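Local structure of cocosin 1 acidic chain (Cocos nucifera, 5WPW) at residues A[309-314]-A[360-365]; A[60-65]-A[286-291]; A[304-309]-A[368-373]; A[318-323]-A[347-352]; A[267-272]-A[290-295]. The protein serves as an 11S seed storage globulin of coconut, a nutrient reservoir whose two-cupin subunits assemble into hexamers. The protein carries 2 engineered substitutions. One frame throughout, in Å; residues are numbered along the deposited sequence.

Contact 1: residues A[309-314]-A[360-365]; sequences SIMYCT and LVSIKT
The ring of Tyr312 meets Val361 at its edge: CG1 of the valine lies near the ring plane, 4.2 Å from CD2, and touches CB of the tyrosine as well. The end of the tyrosine leads away from strand 357-364, and its OH makes a weak hydrogen bond to Arg43. The same methyl of Val361 also packs on Thr314 CG2, which approaches at about a right angle. On this face of the sheet Ile310 lies beside Ile363, and its CD1 extends to Thr365 CG2 at 3.8 Å. The reverse face carries Met311 against Leu360. With Met311 CG anti to the backbone N (chi1 -173°) and the next bond extended, SD lies 3.7 Å from Leu360 CD2. Farther along, a water joins two buried hydroxyls, 2.6 Å from Ser309 OG and 3.0 Å from Ser362 OG, while the extended Lys364 passes Ser309 OG with its CE and ends in a hydrogen bond to Asn304. Beneath the side chains the antiparallel backbones are held by four bonds. Ile310 and Ile363 exchange one pair, with Ile310 N 2.8 Å from Ile363 O, and Tyr312 and Val361 the other. In the jelly roll of the second cupin domain, 309-314 lies between strands 357-364 and 340-343. The Met311 face looks across the barrel to strand 348-354, whereas Tyr312, Val361 and Ile363 lean on strand 61-67 of the first cupin domain.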
# COMPACT_ATOMS: atom_id res chain seq x y z
N SER A 309 -4.79 -2.23 26.61
CA SER A 309 -3.47 -2.15 27.21
C SER A 309 -3.34 -3.24 28.26
O SER A 309 -4.14 -3.32 29.20
CB SER A 309 -3.26 -0.76 27.83
OG SER A 309 -1.93 -0.61 28.31
N ILE A 310 -2.32 -4.09 28.10
CA ILE A 310 -2.00 -5.15 29.05
C ILE A 310 -0.79 -4.67 29.83
O ILE A 310 0.34 -4.67 29.34
CB ILE A 310 -1.74 -6.49 28.36
CG1 ILE A 310 -2.99 -6.93 27.60
CG2 ILE A 310 -1.40 -7.56 29.39
CD1 ILE A 310 -2.98 -6.57 26.14
N MET A 311 -1.03 -4.24 31.06
CA MET A 311 0.00 -3.58 31.85
C MET A 311 0.56 -4.56 32.87
O MET A 311 -0.21 -5.19 33.62
CB MET A 311 -0.57 -2.36 32.55
CG MET A 311 0.46 -1.52 33.25
SD MET A 311 -0.23 -0.02 34.00
CE MET A 311 -1.81 0.05 33.19
N TYR A 312 1.89 -4.65 32.94
CA TYR A 312 2.60 -5.54 33.86
C TYR A 312 3.61 -4.72 34.65
O TYR A 312 4.46 -4.06 34.06
CB TYR A 312 3.31 -6.66 33.10
CG TYR A 312 4.10 -7.59 33.99
CD1 TYR A 312 3.45 -8.56 34.74
CD2 TYR A 312 5.48 -7.50 34.08
CE1 TYR A 312 4.16 -9.42 35.55
CE2 TYR A 312 6.20 -8.36 34.90
CZ TYR A 312 5.53 -9.33 35.62
OH TYR A 312 6.20 -10.19 36.44
N CYS A 313 3.54 -4.78 35.98
CA CYS A 313 4.44 -3.97 36.80
C CYS A 313 5.74 -4.74 37.05
O CYS A 313 5.73 -5.87 37.55
CB CYS A 313 3.79 -3.57 38.12
SG CYS A 313 4.95 -2.73 39.24
N THR A 314 6.86 -4.15 36.62
CA THR A 314 8.18 -4.76 36.75
C THR A 314 8.92 -4.32 38.01
O THR A 314 9.97 -4.87 38.32
CB THR A 314 9.05 -4.43 35.53
OG1 THR A 314 9.28 -3.02 35.46
CG2 THR A 314 8.37 -4.89 34.21
N LEU A 360 6.63 -0.04 34.65
CA LEU A 360 5.81 -1.06 34.03
C LEU A 360 6.17 -1.19 32.55
O LEU A 360 6.89 -0.37 31.97
CB LEU A 360 4.32 -0.76 34.20
CG LEU A 360 3.98 0.66 33.76
CD1 LEU A 360 3.35 0.76 32.35
CD2 LEU A 360 3.09 1.31 34.81
N VAL A 361 5.69 -2.28 31.98
CA VAL A 361 5.70 -2.49 30.54
C VAL A 361 4.26 -2.76 30.15
O VAL A 361 3.55 -3.51 30.83
CB VAL A 361 6.63 -3.65 30.13
CG1 VAL A 361 6.33 -4.90 30.93
CG2 VAL A 361 6.51 -3.92 28.63
N SER A 362 3.81 -2.11 29.09
CA SER A 362 2.48 -2.35 28.58
C SER A 362 2.60 -2.94 27.20
O SER A 362 3.46 -2.55 26.43
CB SER A 362 1.64 -1.07 28.53
OG SER A 362 1.40 -0.60 29.84
N ILE A 363 1.73 -3.90 26.91
CA ILE A 363 1.58 -4.46 25.57
C ILE A 363 0.19 -4.08 25.09
O ILE A 363 -0.79 -4.31 25.78
CB ILE A 363 1.73 -5.99 25.56
CG1 ILE A 363 3.08 -6.43 26.15
CG2 ILE A 363 1.49 -6.54 24.12
CD1 ILE A 363 4.29 -5.83 25.45
N LYS A 364 0.11 -3.51 23.89
CA LYS A 364 -1.15 -2.98 23.38
C LYS A 364 -1.54 -3.73 22.12
O LYS A 364 -0.68 -4.10 21.33
CB LYS A 364 -1.04 -1.47 23.15
CG LYS A 364 -0.64 -0.73 24.45
CD LYS A 364 -0.66 0.80 24.33
CE LYS A 364 -0.42 1.46 25.71
NZ LYS A 364 -0.77 2.91 25.68
N THR A 365 -2.86 -3.94 21.95
CA THR A 365 -3.42 -4.84 20.93
C THR A 365 -3.63 -4.13 19.60
O THR A 365 -4.68 -4.27 18.96
CB THR A 365 -4.72 -5.48 21.42
OG1 THR A 365 -5.74 -4.50 21.63
CG2 THR A 365 -4.50 -6.26 22.71
O HOH W 1 -1.08 1.05 30.12

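Contact 2: residues A[60-65]-A[286-291]; sequences PRLVYI and MSAERV
Leu62 and Met286 lie alongside one another, their side chains running in opposing senses. The leucine uses CD1, which is 4.0 Å from Met286 CB and 3.8 Å from Ser287 O, and it also borders the Ala288 methyl. Met286 bends at chi3 (-63°), and its CE ends 3.8 Å from Pro60 O and close to Arg61 CA. The far end differs. Tyr64 and Arg290 come together at about a right angle, and the phenol oxygen OH stands 3.7 Å above the guanidinium plane of Arg290, over its centre, with the ring and guanidinium planes 49° apart. The two strands run nearly parallel (19°) but their axes remain 9.1 Å apart, too far for backbone pairing. They belong to different sheets, one from each cupin domain of the subunit, and this contact is part of the buried seam between the domains. No hydrogen bond joins these two segments. Arg290 spends NH1 on Thr314 and on Leu360 O, and the electron-rich oxygen over its face probably adds a mild electrostatic attraction to a contact otherwise made by carbon atoms of Leu62, Met286 and Ala288 against side chains and backbone.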
# COMPACT_ATOMS: atom_id res chain seq x y z
N PRO A 60 0.36 -14.66 17.19
CA PRO A 60 1.57 -13.84 17.27
C PRO A 60 1.74 -13.36 18.70
O PRO A 60 0.77 -13.28 19.47
CB PRO A 60 1.30 -12.69 16.31
CG PRO A 60 -0.21 -12.54 16.32
CD PRO A 60 -0.74 -13.97 16.49
N ARG A 61 2.98 -13.07 19.08
CA ARG A 61 3.28 -12.67 20.45
C ARG A 61 4.38 -11.62 20.52
O ARG A 61 5.18 -11.46 19.60
CB ARG A 61 3.68 -13.89 21.30
CG ARG A 61 5.13 -14.21 21.26
CD ARG A 61 5.39 -15.55 21.89
NE ARG A 61 5.23 -16.61 20.91
CZ ARG A 61 5.62 -17.86 21.10
NH1 ARG A 61 6.21 -18.19 22.25
NH2 ARG A 61 5.45 -18.76 20.15
N LEU A 62 4.39 -10.88 21.64
CA LEU A 62 5.51 -10.04 22.04
C LEU A 62 6.01 -10.58 23.37
O LEU A 62 5.20 -10.91 24.24
CB LEU A 62 5.10 -8.57 22.25
CG LEU A 62 4.66 -7.78 21.03
CD1 LEU A 62 4.63 -6.31 21.41
CD2 LEU A 62 5.59 -8.04 19.87
N VAL A 63 7.33 -10.76 23.47
CA VAL A 63 8.00 -11.19 24.69
C VAL A 63 8.77 -10.00 25.24
O VAL A 63 9.52 -9.35 24.50
CB VAL A 63 8.95 -12.37 24.42
CG1 VAL A 63 9.56 -12.85 25.74
CG2 VAL A 63 8.22 -13.48 23.69
N TYR A 64 8.60 -9.69 26.52
CA TYR A 64 9.43 -8.69 27.17
C TYR A 64 10.39 -9.37 28.13
O TYR A 64 9.95 -10.11 29.01
CB TYR A 64 8.60 -7.65 27.94
CG TYR A 64 9.45 -6.58 28.61
CD1 TYR A 64 10.12 -5.61 27.86
CD2 TYR A 64 9.58 -6.54 29.99
CE1 TYR A 64 10.91 -4.63 28.48
CE2 TYR A 64 10.36 -5.58 30.62
CZ TYR A 64 11.02 -4.64 29.86
OH TYR A 64 11.78 -3.69 30.49
N ILE A 65 11.69 -9.10 27.97
CA ILE A 65 12.73 -9.65 28.86
C ILE A 65 12.80 -8.75 30.09
O ILE A 65 13.39 -7.67 30.05
CB ILE A 65 14.09 -9.75 28.16
CG1 ILE A 65 13.99 -10.51 26.83
CG2 ILE A 65 15.14 -10.48 29.09
CD1 ILE A 65 13.42 -11.83 26.97
N MET A 286 0.80 -5.40 17.15
CA MET A 286 0.91 -5.14 18.58
C MET A 286 2.01 -4.10 18.78
O MET A 286 2.90 -3.95 17.95
CB MET A 286 1.21 -6.41 19.40
CG MET A 286 -0.09 -7.09 19.92
SD MET A 286 0.20 -8.52 21.00
CE MET A 286 1.02 -9.52 19.79
N SER A 287 1.90 -3.37 19.88
CA SER A 287 2.82 -2.30 20.23
C SER A 287 3.23 -2.53 21.68
O SER A 287 2.61 -3.31 22.41
CB SER A 287 2.16 -0.92 20.06
OG SER A 287 1.57 -0.77 18.78
N ALA A 288 4.26 -1.82 22.12
CA ALA A 288 4.67 -1.92 23.52
C ALA A 288 5.08 -0.54 24.01
O ALA A 288 5.33 0.39 23.23
CB ALA A 288 5.84 -2.92 23.71
N GLU A 289 5.17 -0.42 25.34
CA GLU A 289 5.50 0.84 25.99
C GLU A 289 6.22 0.50 27.29
O GLU A 289 5.77 -0.36 28.03
CB GLU A 289 4.23 1.64 26.25
CG GLU A 289 4.44 2.96 26.90
CD GLU A 289 3.20 3.84 26.84
OE1 GLU A 289 2.24 3.61 27.62
OE2 GLU A 289 3.19 4.75 25.99
N ARG A 290 7.34 1.16 27.55
CA ARG A 290 8.04 1.07 28.83
C ARG A 290 7.85 2.41 29.55
O ARG A 290 8.21 3.45 29.00
CB ARG A 290 9.51 0.74 28.61
CG ARG A 290 10.39 0.93 29.84
CD ARG A 290 9.90 0.07 30.98
NE ARG A 290 10.97 -0.32 31.89
CZ ARG A 290 10.78 -1.07 32.97
NH1 ARG A 290 9.56 -1.50 33.26
NH2 ARG A 290 11.80 -1.40 33.76
N VAL A 291 7.18 2.38 30.71
CA VAL A 291 6.92 3.55 31.53
C VAL A 291 7.73 3.42 32.81
O VAL A 291 7.62 2.42 33.52
CB VAL A 291 5.42 3.71 31.85
CG1 VAL A 291 5.16 4.93 32.70
CG2 VAL A 291 4.60 3.77 30.57

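Contact 3: residues A[304-309]-A[368-373]; sequences NINAHS and RAMVST
A chi1 of 56° places CG of Asn306 between its backbone N and carbonyl carbon, and a small chi2 (-15°) turns the amide so that both its ends meet the chain at Arg368 to Met370. OD1 accepts from Met370 N at 2.9 Å. ND2 donates to Arg368 O at 3.2 Å along an almost straight N-H (178°), from well above the carbonyl plane of Arg368. The two bonds should hold the amide against rotation, and the side chain acts much as a backbone partner would. Here the turn between strands 298-304 and 309-314 of the second cupin barrel is fastened to the chain leading into strand 371-373, where Asn304 and Val371 form an antiparallel non-hydrogen-bonded pair. Next to that pair Ile305 N binds Met370 O at 2.9 Å. Asn304 OD1 lies 3.4 Å from Val371 CG1, the two side chains running side by side, and is itself hydrogen-bonded by Lys364 NZ. Ile305 sends CD1 along the backbone of Val371 to Ser372 CB at 3.8 Å. Two other subunits reach this site: Pro77 of the second packs on Ile305 and Ser372, and Glu243 of the third subunit accepts a hydrogen bond from Val371 N.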
# COMPACT_ATOMS: atom_id res chain seq x y z
N ASN A 304 -6.83 4.86 25.93
CA ASN A 304 -6.28 4.22 24.75
C ASN A 304 -7.29 4.31 23.63
O ASN A 304 -8.44 3.89 23.78
CB ASN A 304 -5.94 2.76 25.03
CG ASN A 304 -4.75 2.62 25.92
OD1 ASN A 304 -3.61 2.79 25.48
ND2 ASN A 304 -4.99 2.33 27.20
N ILE A 305 -6.83 4.82 22.49
CA ILE A 305 -7.74 5.13 21.39
C ILE A 305 -8.09 3.87 20.61
O ILE A 305 -9.27 3.60 20.35
CB ILE A 305 -7.11 6.18 20.46
CG1 ILE A 305 -7.13 7.56 21.13
CG2 ILE A 305 -7.85 6.22 19.14
CD1 ILE A 305 -6.30 8.56 20.40
N ASN A 306 -7.08 3.09 20.25
CA ASN A 306 -7.27 2.04 19.24
C ASN A 306 -6.80 0.68 19.72
O ASN A 306 -6.54 -0.20 18.90
CB ASN A 306 -6.55 2.42 17.93
CG ASN A 306 -5.06 2.69 18.11
OD1 ASN A 306 -4.54 2.88 19.22
ND2 ASN A 306 -4.36 2.73 16.98
N ALA A 307 -6.73 0.46 21.04
CA ALA A 307 -6.16 -0.79 21.53
C ALA A 307 -6.50 -0.98 23.00
O ALA A 307 -6.77 -0.01 23.72
CB ALA A 307 -4.65 -0.83 21.34
N HIS A 308 -6.50 -2.24 23.44
CA HIS A 308 -6.43 -2.56 24.86
C HIS A 308 -4.98 -2.47 25.31
O HIS A 308 -4.05 -2.64 24.51
CB HIS A 308 -6.95 -3.97 25.17
CG HIS A 308 -8.30 -4.29 24.61
ND1 HIS A 308 -9.45 -3.66 25.02
CD2 HIS A 308 -8.68 -5.21 23.69
CE1 HIS A 308 -10.48 -4.16 24.37
NE2 HIS A 308 -10.04 -5.10 23.55
N SER A 309 -4.79 -2.23 26.61
CA SER A 309 -3.47 -2.15 27.21
C SER A 309 -3.34 -3.24 28.26
O SER A 309 -4.14 -3.32 29.20
CB SER A 309 -3.26 -0.76 27.83
OG SER A 309 -1.93 -0.61 28.31
N ARG A 368 0.88 0.63 16.23
CA ARG A 368 0.78 2.08 16.38
C ARG A 368 -0.36 2.44 17.32
O ARG A 368 -1.24 3.25 17.03
CB ARG A 368 0.65 2.74 15.00
CG ARG A 368 1.85 2.34 14.13
CD ARG A 368 1.99 3.12 12.85
NE ARG A 368 0.76 3.10 12.07
CZ ARG A 368 0.66 3.61 10.84
NH1 ARG A 368 1.73 4.16 10.27
NH2 ARG A 368 -0.50 3.56 10.19
N ALA A 369 -0.37 1.75 18.46
CA ALA A 369 -1.32 2.08 19.51
C ALA A 369 -1.10 3.53 19.93
O ALA A 369 0.04 4.00 20.03
CB ALA A 369 -1.12 1.14 20.71
N MET A 370 -2.20 4.24 20.14
CA MET A 370 -2.19 5.67 20.46
C MET A 370 -3.03 5.92 21.70
O MET A 370 -4.03 5.24 21.93
CB MET A 370 -2.76 6.50 19.31
CG MET A 370 -1.88 6.53 18.08
SD MET A 370 -2.46 7.73 16.89
CE MET A 370 -4.11 7.12 16.50
N VAL A 371 -2.62 6.90 22.50
CA VAL A 371 -3.44 7.35 23.61
C VAL A 371 -3.91 8.78 23.35
O VAL A 371 -3.32 9.54 22.56
CB VAL A 371 -2.71 7.28 24.97
CG1 VAL A 371 -2.22 5.84 25.27
CG2 VAL A 371 -1.57 8.27 24.98
N SER A 372 -4.97 9.14 24.05
CA SER A 372 -5.47 10.51 24.11
C SER A 372 -5.41 10.99 25.56
O SER A 372 -6.12 10.46 26.41
CB SER A 372 -6.91 10.57 23.61
OG SER A 372 -7.38 11.89 23.63
N THR A 373 -4.59 12.01 25.83
CA THR A 373 -4.60 12.58 27.18
C THR A 373 -5.81 13.50 27.37
O THR A 373 -6.41 14.00 26.42
CB THR A 373 -3.32 13.37 27.45
OG1 THR A 373 -3.12 14.35 26.44
CG2 THR A 373 -2.11 12.45 27.51
O HOH W 2 -4.02 2.47 22.66

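Contact 4: residues A[318-323]-A[347-352]; sequences GRVEVA and FAMLER
Strands 318-323 and 348-352 pair antiparallel, their axes 4.7 Å apart and inclined at 169°, through three hydrogen-bonded pairs: Arg319 with Arg352, Glu321 with Leu350 and Ala323 with Ala348. They are adjacent strands of the second cupin jelly roll. The face that looks into the barrel carries Val320, Val322, Met349 and Glu351. Val322 splits its two methyls between different partners. CG1 meets the Phe347 ring at its edge, in the ring plane, 3.8 Å from CD2, while CG2 packs 3.9 Å from Met349 CB. Beyond CB the methionine turns away, its CG being seated between the backbone N and the carbonyl carbon (chi1 79°), and it heads for Met311 on the opposite side of the barrel. Val320 and Glu351 lie side by side and point the same way, so that the valine CG2 covers the aliphatic part of the glutamate, 3.7 Å from its CG. On the outer face Glu321, Leu350 and Ala323 pack against the second subunit, with Ala348 beside Ala323. Leu187 of that subunit packs on both Glu321 and Leu350, and Glu321 OE2 accepts a hydrogen bond from Ser184 N of the same subunit, just ahead of the helix 185-192. The neighbouring Arg319 bends at chi2 and leads away from its strand partner to a salt bridge with Asp332. At the end of the ladder Arg352 O takes the Arg319 N-H at 2.8 Å, with Gly318 CA 3.3 Å from the same oxygen.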
# COMPACT_ATOMS: atom_id res chain seq x y z
N GLY A 318 2.58 1.60 42.61
CA GLY A 318 1.85 2.78 42.18
C GLY A 318 0.36 2.60 42.28
O GLY A 318 -0.16 1.48 42.33
N ARG A 319 -0.33 3.72 42.33
CA ARG A 319 -1.79 3.77 42.32
C ARG A 319 -2.28 3.90 40.88
O ARG A 319 -1.86 4.82 40.17
CB ARG A 319 -2.29 4.97 43.13
CG ARG A 319 -3.77 4.93 43.44
CD ARG A 319 -3.98 3.99 44.60
NE ARG A 319 -5.39 3.74 44.90
CZ ARG A 319 -5.79 2.86 45.81
NH1 ARG A 319 -4.89 2.15 46.49
NH2 ARG A 319 -7.09 2.69 46.05
N VAL A 320 -3.17 3.01 40.47
CA VAL A 320 -3.85 3.10 39.18
C VAL A 320 -5.34 3.28 39.43
O VAL A 320 -5.95 2.53 40.20
CB VAL A 320 -3.60 1.85 38.31
CG1 VAL A 320 -4.20 2.06 36.90
CG2 VAL A 320 -2.14 1.55 38.23
N GLU A 321 -5.94 4.26 38.76
CA GLU A 321 -7.38 4.40 38.73
C GLU A 321 -7.85 4.30 37.29
O GLU A 321 -7.28 4.94 36.40
CB GLU A 321 -7.81 5.71 39.34
CG GLU A 321 -7.47 5.77 40.82
CD GLU A 321 -7.94 7.06 41.42
OE1 GLU A 321 -7.14 7.69 42.14
OE2 GLU A 321 -9.09 7.44 41.16
N VAL A 322 -8.89 3.51 37.07
CA VAL A 322 -9.48 3.32 35.75
C VAL A 322 -10.96 3.64 35.82
O VAL A 322 -11.64 3.21 36.76
CB VAL A 322 -9.22 1.88 35.25
CG1 VAL A 322 -9.84 1.69 33.84
CG2 VAL A 322 -7.75 1.60 35.23
N ALA A 323 -11.46 4.41 34.85
CA ALA A 323 -12.87 4.80 34.74
C ALA A 323 -13.46 4.29 33.43
O ALA A 323 -12.78 4.30 32.40
CB ALA A 323 -13.02 6.32 34.80
N PHE A 347 -11.20 3.07 27.88
CA PHE A 347 -11.30 3.35 29.31
C PHE A 347 -10.28 4.41 29.70
O PHE A 347 -9.15 4.39 29.23
CB PHE A 347 -11.07 2.10 30.16
CG PHE A 347 -12.27 1.19 30.23
CD1 PHE A 347 -13.10 1.02 29.12
CD2 PHE A 347 -12.55 0.48 31.39
CE1 PHE A 347 -14.20 0.18 29.17
CE2 PHE A 347 -13.65 -0.39 31.45
CZ PHE A 347 -14.47 -0.54 30.33
N ALA A 348 -10.67 5.33 30.58
CA ALA A 348 -9.77 6.39 30.99
C ALA A 348 -8.98 5.90 32.19
O ALA A 348 -9.52 5.24 33.07
CB ALA A 348 -10.54 7.67 31.34
N MET A 349 -7.70 6.23 32.22
CA MET A 349 -6.88 5.75 33.33
C MET A 349 -5.83 6.77 33.73
O MET A 349 -5.41 7.64 32.95
CB MET A 349 -6.22 4.43 32.98
CG MET A 349 -5.01 4.55 32.12
SD MET A 349 -3.95 3.23 32.72
CE MET A 349 -2.67 3.24 31.48
N LEU A 350 -5.36 6.60 34.96
CA LEU A 350 -4.53 7.54 35.68
C LEU A 350 -3.61 6.71 36.57
O LEU A 350 -4.06 5.73 37.17
CB LEU A 350 -5.43 8.47 36.50
CG LEU A 350 -4.97 9.47 37.53
CD1 LEU A 350 -6.05 10.55 37.64
CD2 LEU A 350 -4.74 8.78 38.87
N GLU A 351 -2.32 7.07 36.63
CA GLU A 351 -1.34 6.37 37.46
C GLU A 351 -0.48 7.35 38.24
O GLU A 351 -0.05 8.38 37.71
CB GLU A 351 -0.43 5.48 36.62
CG GLU A 351 -1.14 4.32 35.99
CD GLU A 351 -0.52 3.92 34.68
OE1 GLU A 351 0.48 4.56 34.28
OE2 GLU A 351 -1.02 2.96 34.08
N ARG A 352 -0.18 7.01 39.49
CA ARG A 352 0.71 7.80 40.33
C ARG A 352 1.66 6.87 41.07
O ARG A 352 1.23 5.95 41.76
CB ARG A 352 -0.08 8.65 41.32
CG ARG A 352 0.78 9.70 42.01
CD ARG A 352 0.53 9.69 43.51
NE ARG A 352 -0.60 10.55 43.87
CZ ARG A 352 -0.51 11.88 43.98
NH1 ARG A 352 0.64 12.49 43.76
NH2 ARG A 352 -1.58 12.58 44.32

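Contact 5: residues A[267-272]-A[290-295]; sequences GGRITT and RVVLYR
Tyr294 lays its ring flat over the backbone of Gly268, whose CA stands 3.5 Å from the ring centroid and only 6° off the normal, a CH-pi contact. This is the tight end. Gly267 and Gly268 form a classic beta bulge opposite Asn264; on the side of strand 287-293, Gly267 O receives Tyr294 N at 2.8 Å from well above the carbonyl plane. Gly268 takes backbone angles suited to glycine, and its CA comes 3.0 Å from Val292 O. The looser side lies round the end of Arg269, where waters take part. Arg269 extends alongside Val292, whose CG2 covers one face of the guanidinium, 3.5 Å from NH1, while three waters lie in plane round the edge. One links NH1 (2.7 Å) to Thr271 OG1 and Arg290 O, another lies between NH2 and Arg290 NE, and the third joins NE to the Tyr294 hydroxyl. NH1 of Arg269 stays 4.7 Å from NE of Arg290, and the shared water probably eases their like charges. Regular antiparallel pairing runs underneath. Strand 287-293 is flanked by 268-273 and 357-364, and on the reverse face Ile270 and Leu293 pack on Ile413 of the short strand 413-414.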
# COMPACT_ATOMS: atom_id res chain seq x y z
N GLY A 267 10.29 13.45 36.68
CA GLY A 267 9.04 12.71 36.61
C GLY A 267 9.19 11.30 36.10
O GLY A 267 8.48 10.40 36.57
N GLY A 268 10.09 11.08 35.15
CA GLY A 268 10.27 9.76 34.58
C GLY A 268 10.36 9.81 33.06
O GLY A 268 10.72 10.84 32.47
N ARG A 269 10.06 8.68 32.43
CA ARG A 269 10.25 8.57 30.99
C ARG A 269 9.25 7.58 30.42
O ARG A 269 8.71 6.73 31.13
CB ARG A 269 11.68 8.15 30.65
CG ARG A 269 12.20 6.97 31.49
CD ARG A 269 13.54 6.49 31.02
NE ARG A 269 14.12 5.50 31.94
CZ ARG A 269 13.91 4.19 31.84
NH1 ARG A 269 13.11 3.71 30.89
NH2 ARG A 269 14.49 3.35 32.70
N ILE A 270 8.98 7.71 29.12
CA ILE A 270 8.18 6.76 28.35
C ILE A 270 8.90 6.45 27.05
O ILE A 270 9.44 7.34 26.39
CB ILE A 270 6.77 7.29 28.03
CG1 ILE A 270 6.06 7.77 29.29
CG2 ILE A 270 5.96 6.21 27.30
CD1 ILE A 270 4.71 8.35 28.98
N THR A 271 8.85 5.18 26.65
CA THR A 271 9.48 4.72 25.42
C THR A 271 8.44 3.86 24.73
O THR A 271 7.88 2.95 25.34
CB THR A 271 10.76 3.93 25.73
OG1 THR A 271 11.64 4.76 26.49
CG2 THR A 271 11.46 3.54 24.46
N THR A 272 8.13 4.20 23.49
CA THR A 272 7.10 3.54 22.71
C THR A 272 7.74 2.57 21.72
O THR A 272 8.80 2.85 21.16
CB THR A 272 6.28 4.59 21.96
OG1 THR A 272 5.72 5.51 22.91
CG2 THR A 272 5.18 3.94 21.09
N ARG A 290 7.34 1.16 27.55
CA ARG A 290 8.04 1.07 28.83
C ARG A 290 7.85 2.41 29.55
O ARG A 290 8.21 3.45 29.00
CB ARG A 290 9.51 0.74 28.61
CG ARG A 290 10.39 0.93 29.84
CD ARG A 290 9.90 0.07 30.98
NE ARG A 290 10.97 -0.32 31.89
CZ ARG A 290 10.78 -1.07 32.97
NH1 ARG A 290 9.56 -1.50 33.26
NH2 ARG A 290 11.80 -1.40 33.76
N VAL A 291 7.18 2.38 30.71
CA VAL A 291 6.92 3.55 31.53
C VAL A 291 7.73 3.42 32.81
O VAL A 291 7.62 2.42 33.52
CB VAL A 291 5.42 3.71 31.85
CG1 VAL A 291 5.16 4.93 32.70
CG2 VAL A 291 4.60 3.77 30.57
N VAL A 292 8.53 4.44 33.12
CA VAL A 292 9.29 4.48 34.37
C VAL A 292 8.98 5.82 35.04
O VAL A 292 9.37 6.86 34.52
CB VAL A 292 10.80 4.32 34.15
CG1 VAL A 292 11.57 4.67 35.46
CG2 VAL A 292 11.14 2.90 33.66
N LEU A 293 8.26 5.77 36.16
CA LEU A 293 7.82 6.95 36.89
C LEU A 293 8.71 7.12 38.12
O LEU A 293 8.92 6.16 38.87
CB LEU A 293 6.37 6.80 37.33
CG LEU A 293 5.26 7.05 36.31
CD1 LEU A 293 3.92 6.77 36.94
CD2 LEU A 293 5.33 8.49 35.84
N TYR A 294 9.27 8.31 38.28
CA TYR A 294 10.08 8.63 39.45
C TYR A 294 9.16 8.91 40.63
O TYR A 294 7.94 8.99 40.49
CB TYR A 294 10.98 9.84 39.16
CG TYR A 294 11.97 9.67 38.01
CD1 TYR A 294 12.38 8.41 37.59
CD2 TYR A 294 12.48 10.79 37.36
CE1 TYR A 294 13.29 8.27 36.55
CE2 TYR A 294 13.37 10.66 36.32
CZ TYR A 294 13.77 9.40 35.91
OH TYR A 294 14.66 9.30 34.88
N ARG A 295 9.75 9.09 41.83
CA ARG A 295 8.98 9.19 43.06
C ARG A 295 7.81 10.17 42.93
O ARG A 295 7.99 11.31 42.49
CB ARG A 295 9.89 9.60 44.24
CG ARG A 295 10.30 11.08 44.28
CD ARG A 295 10.32 11.68 45.71
NE ARG A 295 9.03 12.24 46.11
CZ ARG A 295 8.65 13.51 45.93
NH1 ARG A 295 9.44 14.38 45.32
NH2 ARG A 295 7.45 13.90 46.35
O HOH W 3 11.14 4.65 29.24
O HOH W 4 13.76 0.19 32.20
O HOH W 5 15.59 6.30 34.48

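Overall arrangement
From the N terminus, contact 2 opens first, on strand 61-67 of the first cupin domain, and closes over two hundred residues later on strand 287-293, joining the two domains. Contact 5 opens within that long excursion and ends on the same strand, sharing Arg290 and Val291. The later three contacts are concentric: 304-309 with 368-373 encloses 309-314 with 360-365, which encloses 318-323 with 347-352. Contact 1 also touches contacts 2 and 5 directly, because strands 357-364 and 287-293 are neighbours in one sheet. Contacts 3 and 4 both reach the other sheet of the second barrel, and both touch the second subunit.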